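Local coordinates for protein SUMO-1 cysteine protease S273R (African swine fever virus pig/Kenya/KEN-50/1950, PDB 6LJB) that probably cleaves the viral pp220 and pp62 polyprotein precursors into core-shell proteins as a cysteine protease, and dampens host innate immune responses, at residues Asp116-His121 and Pro194-Arg199; Tyr122-Val127 and Phe153-Asn158. All coordinates share one frame; numbering follows the deposited sequence.

Contact 1. Residues Asp116-His121 and Pro194-Arg199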
ATOM      1  N   ASP A 116      11.628  -8.977 -14.526  1.00 47.19           N
ATOM      2  CA  ASP A 116      11.721  -9.395 -15.917  1.00 42.37           C
ATOM      3  C   ASP A 116      10.940  -8.482 -16.858  1.00 38.10           C
ATOM      4  O   ASP A 116      10.654  -8.877 -17.993  1.00 48.69           O
ATOM      5  CB  ASP A 116      11.222 -10.834 -16.066  1.00 50.52           C
ATOM      6  CG  ASP A 116      11.751 -11.751 -14.982  1.00 51.39           C
ATOM      7  OD1 ASP A 116      12.985 -11.840 -14.822  1.00 64.00           O
ATOM      8  OD2 ASP A 116      10.926 -12.377 -14.282  1.00 59.62           O
ATOM      9  N   PHE A 117      10.598  -7.270 -16.416  1.00 41.41           N
ATOM     10  CA  PHE A 117       9.667  -6.440 -17.173  1.00 41.10           C
ATOM     11  C   PHE A 117      10.223  -5.970 -18.513  1.00 40.45           C
ATOM     12  O   PHE A 117       9.447  -5.479 -19.341  1.00 42.76           O
ATOM     13  CB  PHE A 117       9.220  -5.236 -16.337  1.00 43.58           C
ATOM     14  CG  PHE A 117      10.343  -4.346 -15.880  1.00 37.80           C
ATOM     15  CD1 PHE A 117      10.849  -3.360 -16.710  1.00 36.15           C
ATOM     16  CD2 PHE A 117      10.870  -4.475 -14.604  1.00 38.70           C
ATOM     17  CE1 PHE A 117      11.870  -2.534 -16.289  1.00 36.83           C
ATOM     18  CE2 PHE A 117      11.893  -3.650 -14.176  1.00 33.62           C
ATOM     19  CZ  PHE A 117      12.391  -2.677 -15.020  1.00 29.21           C
ATOM     20  N   GLU A 118      11.528  -6.103 -18.752  1.00 44.12           N
ATOM     21  CA  GLU A 118      12.072  -5.790 -20.068  1.00 41.03           C
ATOM     22  C   GLU A 118      11.816  -6.896 -21.083  1.00 45.80           C
ATOM     23  O   GLU A 118      11.921  -6.648 -22.289  1.00 47.06           O
ATOM     24  CB  GLU A 118      13.574  -5.522 -19.977  1.00 35.68           C
ATOM     25  CG  GLU A 118      13.928  -4.177 -19.374  1.00 35.62           C
ATOM     26  CD  GLU A 118      15.399  -3.845 -19.525  1.00 36.64           C
ATOM     27  OE1 GLU A 118      16.187  -4.763 -19.838  1.00 38.47           O
ATOM     28  OE2 GLU A 118      15.765  -2.667 -19.338  1.00 33.45           O
ATOM     29  N   ARG A 119      11.486  -8.104 -20.625  1.00 45.33           N
ATOM     30  CA  ARG A 119      11.204  -9.222 -21.511  1.00 48.01           C
ATOM     31  C   ARG A 119       9.823  -9.824 -21.304  1.00 46.75           C
ATOM     32  O   ARG A 119       9.415 -10.677 -22.100  1.00 49.89           O
ATOM     33  CB  ARG A 119      12.267 -10.320 -21.337  1.00 60.22           C
ATOM     34  CG  ARG A 119      13.692  -9.786 -21.320  1.00 53.61           C
ATOM     35  CD  ARG A 119      14.714 -10.877 -21.039  1.00 60.93           C
ATOM     36  NE  ARG A 119      14.366 -11.679 -19.870  1.00 69.81           N
ATOM     37  CZ  ARG A 119      14.028 -12.963 -19.922  1.00 70.74           C
ATOM     38  NH1 ARG A 119      14.001 -13.596 -21.087  1.00 62.13           N
ATOM     39  NH2 ARG A 119      13.723 -13.618 -18.809  1.00 60.57           N
ATOM     40  N   ILE A 120       9.097  -9.411 -20.267  1.00 54.75           N
ATOM     41  CA  ILE A 120       7.749  -9.886 -19.988  1.00 52.57           C
ATOM     42  C   ILE A 120       6.865  -8.673 -19.732  1.00 47.83           C
ATOM     43  O   ILE A 120       7.284  -7.717 -19.069  1.00 48.28           O
ATOM     44  CB  ILE A 120       7.724 -10.850 -18.782  1.00 53.40           C
ATOM     45  CG1 ILE A 120       8.502 -12.129 -19.104  1.00 43.70           C
ATOM     46  CG2 ILE A 120       6.295 -11.182 -18.374  1.00 47.55           C
ATOM     47  CD1 ILE A 120       8.560 -13.114 -17.956  1.00 51.84           C
ATOM     48  N   HIS A 121       5.645  -8.705 -20.268  1.00 47.05           N
ATOM     49  CA  HIS A 121       4.730  -7.582 -20.106  1.00 46.91           C
ATOM     50  C   HIS A 121       4.366  -7.390 -18.640  1.00 49.34           C
ATOM     51  O   HIS A 121       3.889  -8.315 -17.975  1.00 43.45           O
ATOM     52  CB  HIS A 121       3.463  -7.800 -20.935  1.00 52.05           C
ATOM     53  CG  HIS A 121       2.500  -6.653 -20.880  1.00 55.44           C
ATOM     54  ND1 HIS A 121       1.781  -6.335 -19.747  1.00 53.11           N
ATOM     55  CD2 HIS A 121       2.134  -5.750 -21.821  1.00 51.68           C
ATOM     56  CE1 HIS A 121       1.019  -5.283 -19.991  1.00 53.88           C
ATOM     57  NE2 HIS A 121       1.212  -4.911 -21.244  1.00 57.05           N
ATOM     58  N   PRO A 194      18.875  -2.961  -9.995  1.00 29.27           N
ATOM     59  CA  PRO A 194      19.450  -3.646 -11.156  1.00 29.45           C
ATOM     60  C   PRO A 194      19.252  -2.838 -12.431  1.00 32.03           C
ATOM     61  O   PRO A 194      18.560  -1.820 -12.465  1.00 31.54           O
ATOM     62  CB  PRO A 194      18.683  -4.969 -11.205  1.00 31.33           C
ATOM     63  CG  PRO A 194      17.387  -4.670 -10.538  1.00 29.26           C
ATOM     64  CD  PRO A 194      17.693  -3.663  -9.465  1.00 32.63           C
ATOM     65  N   GLY A 195      19.884  -3.327 -13.497  1.00 33.03           N
ATOM     66  CA  GLY A 195      19.883  -2.680 -14.790  1.00 27.73           C
ATOM     67  C   GLY A 195      18.524  -2.243 -15.307  1.00 31.00           C
ATOM     68  O   GLY A 195      18.333  -1.081 -15.679  1.00 33.31           O
ATOM     69  N   PRO A 196      17.559  -3.169 -15.371  1.00 30.61           N
ATOM     70  CA  PRO A 196      16.229  -2.787 -15.889  1.00 32.30           C
ATOM     71  C   PRO A 196      15.582  -1.640 -15.129  1.00 28.86           C
ATOM     72  O   PRO A 196      15.120  -0.674 -15.751  1.00 29.63           O
ATOM     73  CB  PRO A 196      15.432  -4.092 -15.767  1.00 32.25           C
ATOM     74  CG  PRO A 196      16.458  -5.160 -15.881  1.00 32.54           C
ATOM     75  CD  PRO A 196      17.671  -4.625 -15.176  1.00 29.21           C
ATOM     76  N   VAL A 197      15.527  -1.718 -13.797  1.00 27.35           N
ATOM     77  CA  VAL A 197      15.003  -0.603 -13.012  1.00 34.35           C
ATOM     78  C   VAL A 197      15.869   0.633 -13.211  1.00 32.04           C
ATOM     79  O   VAL A 197      15.365   1.761 -13.288  1.00 27.40           O
ATOM     80  CB  VAL A 197      14.902  -0.992 -11.525  1.00 31.02           C
ATOM     81  CG1 VAL A 197      14.419   0.187 -10.692  1.00 32.32           C
ATOM     82  CG2 VAL A 197      13.972  -2.176 -11.351  1.00 27.92           C
ATOM     83  N   ILE A 198      17.186   0.435 -13.310  1.00 33.36           N
ATOM     84  CA  ILE A 198      18.106   1.537 -13.565  1.00 30.36           C
ATOM     85  C   ILE A 198      17.791   2.207 -14.897  1.00 35.40           C
ATOM     86  O   ILE A 198      17.934   3.428 -15.038  1.00 38.43           O
ATOM     87  CB  ILE A 198      19.560   1.020 -13.497  1.00 37.56           C
ATOM     88  CG1 ILE A 198      19.903   0.571 -12.071  1.00 39.85           C
ATOM     89  CG2 ILE A 198      20.553   2.044 -14.034  1.00 45.58           C
ATOM     90  CD1 ILE A 198      21.208  -0.189 -11.965  1.00 29.45           C
ATOM     91  N   ARG A 199      17.331   1.434 -15.886  1.00 29.51           N
ATOM     92  CA  ARG A 199      16.926   2.022 -17.158  1.00 30.24           C
ATOM     93  C   ARG A 199      15.496   2.541 -17.119  1.00 28.27           C
ATOM     94  O   ARG A 199      15.178   3.515 -17.811  1.00 28.29           O
ATOM     95  CB  ARG A 199      17.074   1.005 -18.288  1.00 32.56           C
ATOM     96  CG  ARG A 199      18.490   0.857 -18.808  1.00 36.02           C
ATOM     97  CD  ARG A 199      18.555  -0.121 -19.969  1.00 38.53           C
ATOM     98  NE  ARG A 199      18.222  -1.481 -19.554  1.00 36.28           N
ATOM     99  CZ  ARG A 199      19.102  -2.346 -19.063  1.00 34.66           C
ATOM    100  NH1 ARG A 199      20.372  -1.995 -18.921  1.00 34.84           N
ATOM    101  NH2 ARG A 199      18.711  -3.564 -18.711  1.00 29.10           N
TER
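Phe117 and Glu118, consecutive in a loop, meet the N-terminal end of helix 195-208 in quite different ways. The Phe117 ring advances with its far carbon foremost, bringing CZ of Phe117 to 3.4 Å from CB of Pro196 and equally near the Pro196 carbonyl carbon. Val197 N lies at the ring edge, near its plane, and CE2 of Phe117 touches CG2 of Val197 at 3.8 Å, the two side chains crossing at about a right angle. A flat ring lets its CZ corner reach Pro196 while CE2 stays against Val197, and proline suits the opposing position, since the first turn of a helix can spare its missing N-H. This helix is the connection of a beta-alpha-beta crossover between the parallel, adjacent strands 181-186 and 215-220, and Val197 faces inward onto Tyr185.

Glu118 is extended beyond CG and runs across Pro196, with CG of Glu118 3.9 Å from CB of Pro196. Its carboxylate then meets Arg199, whose chain bends at chi3 (-66°) and presents NE and NH2 side-on in a salt bridge. NE of Arg199 donates to the syn lone pair of Glu118 OE2 at 2.7 Å, almost in the guanidinium plane. The second bond, from NH2 of Arg199 to OE1 of Glu118 at 3.0 Å, arrives 24° out of the carboxylate plane, in keeping with the 37° between the two planes.

Contact 2. Residues Tyr122-Val127 and Phe153-Asn158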
ATOM      1  N   TYR A 122       4.596  -6.180 -18.141  1.00 46.07           N
ATOM      2  CA  TYR A 122       4.136  -5.760 -16.828  1.00 38.36           C
ATOM      3  C   TYR A 122       3.618  -4.336 -16.938  1.00 41.50           C
ATOM      4  O   TYR A 122       4.207  -3.511 -17.642  1.00 43.86           O
ATOM      5  CB  TYR A 122       5.253  -5.829 -15.776  1.00 40.98           C
ATOM      6  CG  TYR A 122       5.471  -7.207 -15.193  1.00 37.20           C
ATOM      7  CD1 TYR A 122       4.782  -7.617 -14.060  1.00 39.51           C
ATOM      8  CD2 TYR A 122       6.370  -8.093 -15.770  1.00 40.18           C
ATOM      9  CE1 TYR A 122       4.982  -8.871 -13.517  1.00 36.54           C
ATOM     10  CE2 TYR A 122       6.574  -9.352 -15.237  1.00 41.98           C
ATOM     11  CZ  TYR A 122       5.876  -9.736 -14.110  1.00 44.41           C
ATOM     12  OH  TYR A 122       6.073 -10.989 -13.575  1.00 43.36           O
ATOM     13  N   LYS A 123       2.512  -4.055 -16.243  1.00 40.54           N
ATOM     14  CA  LYS A 123       1.959  -2.703 -16.234  1.00 34.39           C
ATOM     15  C   LYS A 123       3.003  -1.676 -15.815  1.00 38.40           C
ATOM     16  O   LYS A 123       2.962  -0.526 -16.265  1.00 38.43           O
ATOM     17  CB  LYS A 123       0.748  -2.642 -15.299  1.00 36.11           C
ATOM     18  CG  LYS A 123       0.037  -1.297 -15.258  1.00 39.62           C
ATOM     19  CD  LYS A 123      -0.736  -1.028 -16.540  1.00 40.03           C
ATOM     20  CE  LYS A 123      -1.580   0.230 -16.416  1.00 42.84           C
ATOM     21  NZ  LYS A 123      -2.517   0.153 -15.260  1.00 38.76           N
ATOM     22  N   PHE A 124       3.955  -2.084 -14.974  1.00 36.85           N
ATOM     23  CA  PHE A 124       5.006  -1.181 -14.517  1.00 38.41           C
ATOM     24  C   PHE A 124       5.831  -0.650 -15.684  1.00 34.26           C
ATOM     25  O   PHE A 124       6.109   0.551 -15.767  1.00 32.58           O
ATOM     26  CB  PHE A 124       5.889  -1.911 -13.506  1.00 33.44           C
ATOM     27  CG  PHE A 124       7.108  -1.147 -13.087  1.00 31.80           C
ATOM     28  CD1 PHE A 124       7.021  -0.146 -12.135  1.00 27.66           C
ATOM     29  CD2 PHE A 124       8.348  -1.451 -13.622  1.00 31.59           C
ATOM     30  CE1 PHE A 124       8.145   0.551 -11.739  1.00 24.15           C
ATOM     31  CE2 PHE A 124       9.476  -0.760 -13.231  1.00 25.28           C
ATOM     32  CZ  PHE A 124       9.375   0.242 -12.285  1.00 27.08           C
ATOM     33  N   ASN A 125       6.231  -1.532 -16.598  1.00 31.30           N
ATOM     34  CA  ASN A 125       7.036  -1.120 -17.741  1.00 35.14           C
ATOM     35  C   ASN A 125       6.204  -0.537 -18.876  1.00 39.50           C
ATOM     36  O   ASN A 125       6.778   0.001 -19.828  1.00 40.51           O
ATOM     37  CB  ASN A 125       7.856  -2.307 -18.259  1.00 34.04           C
ATOM     38  CG  ASN A 125       9.030  -1.874 -19.117  1.00 38.27           C
ATOM     39  OD1 ASN A 125       9.460  -0.721 -19.064  1.00 39.16           O
ATOM     40  ND2 ASN A 125       9.560  -2.799 -19.909  1.00 34.75           N
ATOM     41  N   GLN A 126       4.875  -0.618 -18.799  1.00 37.57           N
ATOM     42  CA  GLN A 126       4.020  -0.117 -19.866  1.00 37.13           C
ATOM     43  C   GLN A 126       3.463   1.274 -19.597  1.00 36.43           C
ATOM     44  O   GLN A 126       3.012   1.930 -20.542  1.00 37.57           O
ATOM     45  CB  GLN A 126       2.854  -1.081 -20.113  1.00 37.80           C
ATOM     46  CG  GLN A 126       3.289  -2.494 -20.451  1.00 42.27           C
ATOM     47  CD  GLN A 126       4.342  -2.538 -21.541  1.00 53.47           C
ATOM     48  OE1 GLN A 126       5.412  -3.120 -21.362  1.00 52.29           O
ATOM     49  NE2 GLN A 126       4.040  -1.927 -22.681  1.00 51.42           N
ATOM     50  N   VAL A 127       3.483   1.739 -18.346  1.00 42.33           N
ATOM     51  CA  VAL A 127       2.939   3.058 -18.051  1.00 42.01           C
ATOM     52  C   VAL A 127       3.813   4.141 -18.676  1.00 37.02           C
ATOM     53  O   VAL A 127       5.011   3.960 -18.927  1.00 39.01           O
ATOM     54  CB  VAL A 127       2.792   3.281 -16.537  1.00 37.48           C
ATOM     55  CG1 VAL A 127       1.761   2.329 -15.950  1.00 38.18           C
ATOM     56  CG2 VAL A 127       4.137   3.131 -15.841  1.00 32.49           C
ATOM     57  N   PHE A 153       3.288   8.431  -7.875  1.00 27.27           N
ATOM     58  CA  PHE A 153       3.292   7.104  -8.478  1.00 25.93           C
ATOM     59  C   PHE A 153       3.996   6.145  -7.532  1.00 27.48           C
ATOM     60  O   PHE A 153       5.059   6.470  -6.993  1.00 28.73           O
ATOM     61  CB  PHE A 153       3.986   7.125  -9.846  1.00 27.57           C
ATOM     62  CG  PHE A 153       4.112   5.771 -10.491  1.00 25.37           C
ATOM     63  CD1 PHE A 153       3.106   5.281 -11.308  1.00 24.23           C
ATOM     64  CD2 PHE A 153       5.243   4.995 -10.295  1.00 25.21           C
ATOM     65  CE1 PHE A 153       3.222   4.040 -11.907  1.00 28.06           C
ATOM     66  CE2 PHE A 153       5.364   3.754 -10.889  1.00 27.63           C
ATOM     67  CZ  PHE A 153       4.352   3.276 -11.696  1.00 24.48           C
ATOM     68  N   GLY A 154       3.408   4.968  -7.330  1.00 26.53           N
ATOM     69  CA  GLY A 154       3.979   3.997  -6.420  1.00 24.04           C
ATOM     70  C   GLY A 154       3.884   2.565  -6.902  1.00 27.86           C
ATOM     71  O   GLY A 154       2.840   2.137  -7.404  1.00 24.87           O
ATOM     72  N   CYS A 155       4.972   1.812  -6.750  1.00 23.46           N
ATOM     73  CA  CYS A 155       5.003   0.413  -7.148  1.00 28.77           C
ATOM     74  C   CYS A 155       6.000  -0.331  -6.274  1.00 25.84           C
ATOM     75  O   CYS A 155       6.964   0.254  -5.771  1.00 31.72           O
ATOM     76  CB  CYS A 155       5.372   0.249  -8.626  1.00 25.85           C
ATOM     77  SG  CYS A 155       5.273  -1.451  -9.233  1.00 25.14           S
ATOM     78  N   VAL A 156       5.760  -1.628  -6.100  1.00 23.10           N
ATOM     79  CA  VAL A 156       6.635  -2.500  -5.326  1.00 25.18           C
ATOM     80  C   VAL A 156       7.011  -3.684  -6.206  1.00 25.75           C
ATOM     81  O   VAL A 156       6.130  -4.382  -6.722  1.00 32.51           O
ATOM     82  CB  VAL A 156       5.974  -2.977  -4.023  1.00 24.99           C
ATOM     83  CG1 VAL A 156       6.914  -3.894  -3.261  1.00 31.00           C
ATOM     84  CG2 VAL A 156       5.574  -1.789  -3.163  1.00 24.17           C
ATOM     85  N   LEU A 157       8.310  -3.909  -6.374  1.00 26.09           N
ATOM     86  CA  LEU A 157       8.819  -4.953  -7.249  1.00 32.69           C
ATOM     87  C   LEU A 157       9.543  -6.028  -6.450  1.00 34.00           C
ATOM     88  O   LEU A 157       9.953  -5.820  -5.304  1.00 31.90           O
ATOM     89  CB  LEU A 157       9.771  -4.377  -8.306  1.00 35.44           C
ATOM     90  CG  LEU A 157       9.190  -3.587  -9.481  1.00 34.36           C
ATOM     91  CD1 LEU A 157       8.815  -2.171  -9.070  1.00 33.05           C
ATOM     92  CD2 LEU A 157      10.172  -3.569 -10.643  1.00 37.13           C
ATOM     93  N   ASN A 158       9.697  -7.188  -7.080  1.00 37.26           N
ATOM     94  CA  ASN A 158      10.479  -8.290  -6.539  1.00 37.51           C
ATOM     95  C   ASN A 158      11.800  -8.370  -7.291  1.00 36.96           C
ATOM     96  O   ASN A 158      11.816  -8.391  -8.525  1.00 37.34           O
ATOM     97  CB  ASN A 158       9.717  -9.612  -6.658  1.00 38.44           C
ATOM     98  CG  ASN A 158      10.411 -10.761  -5.943  1.00 45.64           C
ATOM     99  OD1 ASN A 158      11.568 -10.655  -5.534  1.00 44.42           O
ATOM    100  ND2 ASN A 158       9.702 -11.872  -5.795  1.00 47.08           N
TER
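With CG anti to the backbone N (chi1 173°), Phe124 swings its ring from the short, weakly bonded helical turn about 123-126 onto strand 152-158, where Cys155, its SG likewise anti to its own backbone N, sends the sulfur to meet it. SG of Cys155 comes to 3.6 Å from CD1 of Phe124. Relative to the ring as a whole the sulfur is oblique, 4.7 Å from SG of Cys155 to the Phe124 ring centroid and 54° off the normal, a sulfur-aromatic contact that a small, polarisable side chain makes well.

Leu157 approaches differently. Its CD1 stands over one face of the ring, 4.0 Å from the Phe124 centroid and only 17° off the normal, as a CH-pi contact; its other branch, CD2, lies 3.9 Å from CE2 of Phe124. The forked leucine thus spreads both methyls along the aromatic surface.

Phe153, Cys155 and Leu157 share one side of the strand by the usual alternation, while Val156 points to the other side and packs on helix 232-244, which begins with the inferred nucleophile Cys232. The strand belongs to the central mixed sheet of this peptidase C63 enzyme, whose catalytic domain is of the Ulp1 protease family, and pairs with strand 169-175.

Toward the start of the strand, CE1 of Phe124 meets the edge of the Phe153 ring, 4.3 Å from CE2 of Phe153. Beyond it, the branched Val127 places CG2 4.1 Å from CE1 of Phe153, approaching that ring obliquely. All five touching residues are buried, which fits their apolar character. Around Phe124 the packing continues with Trp200, whose ring stacks on it and whose NE1 hydrogen-bonds the Phe124 carbonyl oxygen.

Overall arrangement
Contacts 1 and 2 cover the same side of the central sheet, their centres about 10 Å apart, and adjoin along the chain at His121 and Tyr122. Phe117 and Phe124 join them: their rings pack edge-to-face, with CE2 of Phe117 3.9 Å from CE2 of Phe124, while the side-chain amide of Asn125 probably donates from ND2 to the backbone O of Phe117 at 2.7 Å. Leu157 of contact 2 also touches Val197 of contact 1. The inferred active-site residues lie close by without being part of either contact: the Leu157 side chain is about 9 Å from that of His168, and the Val197 side chain about 9 Å from that of Asn187.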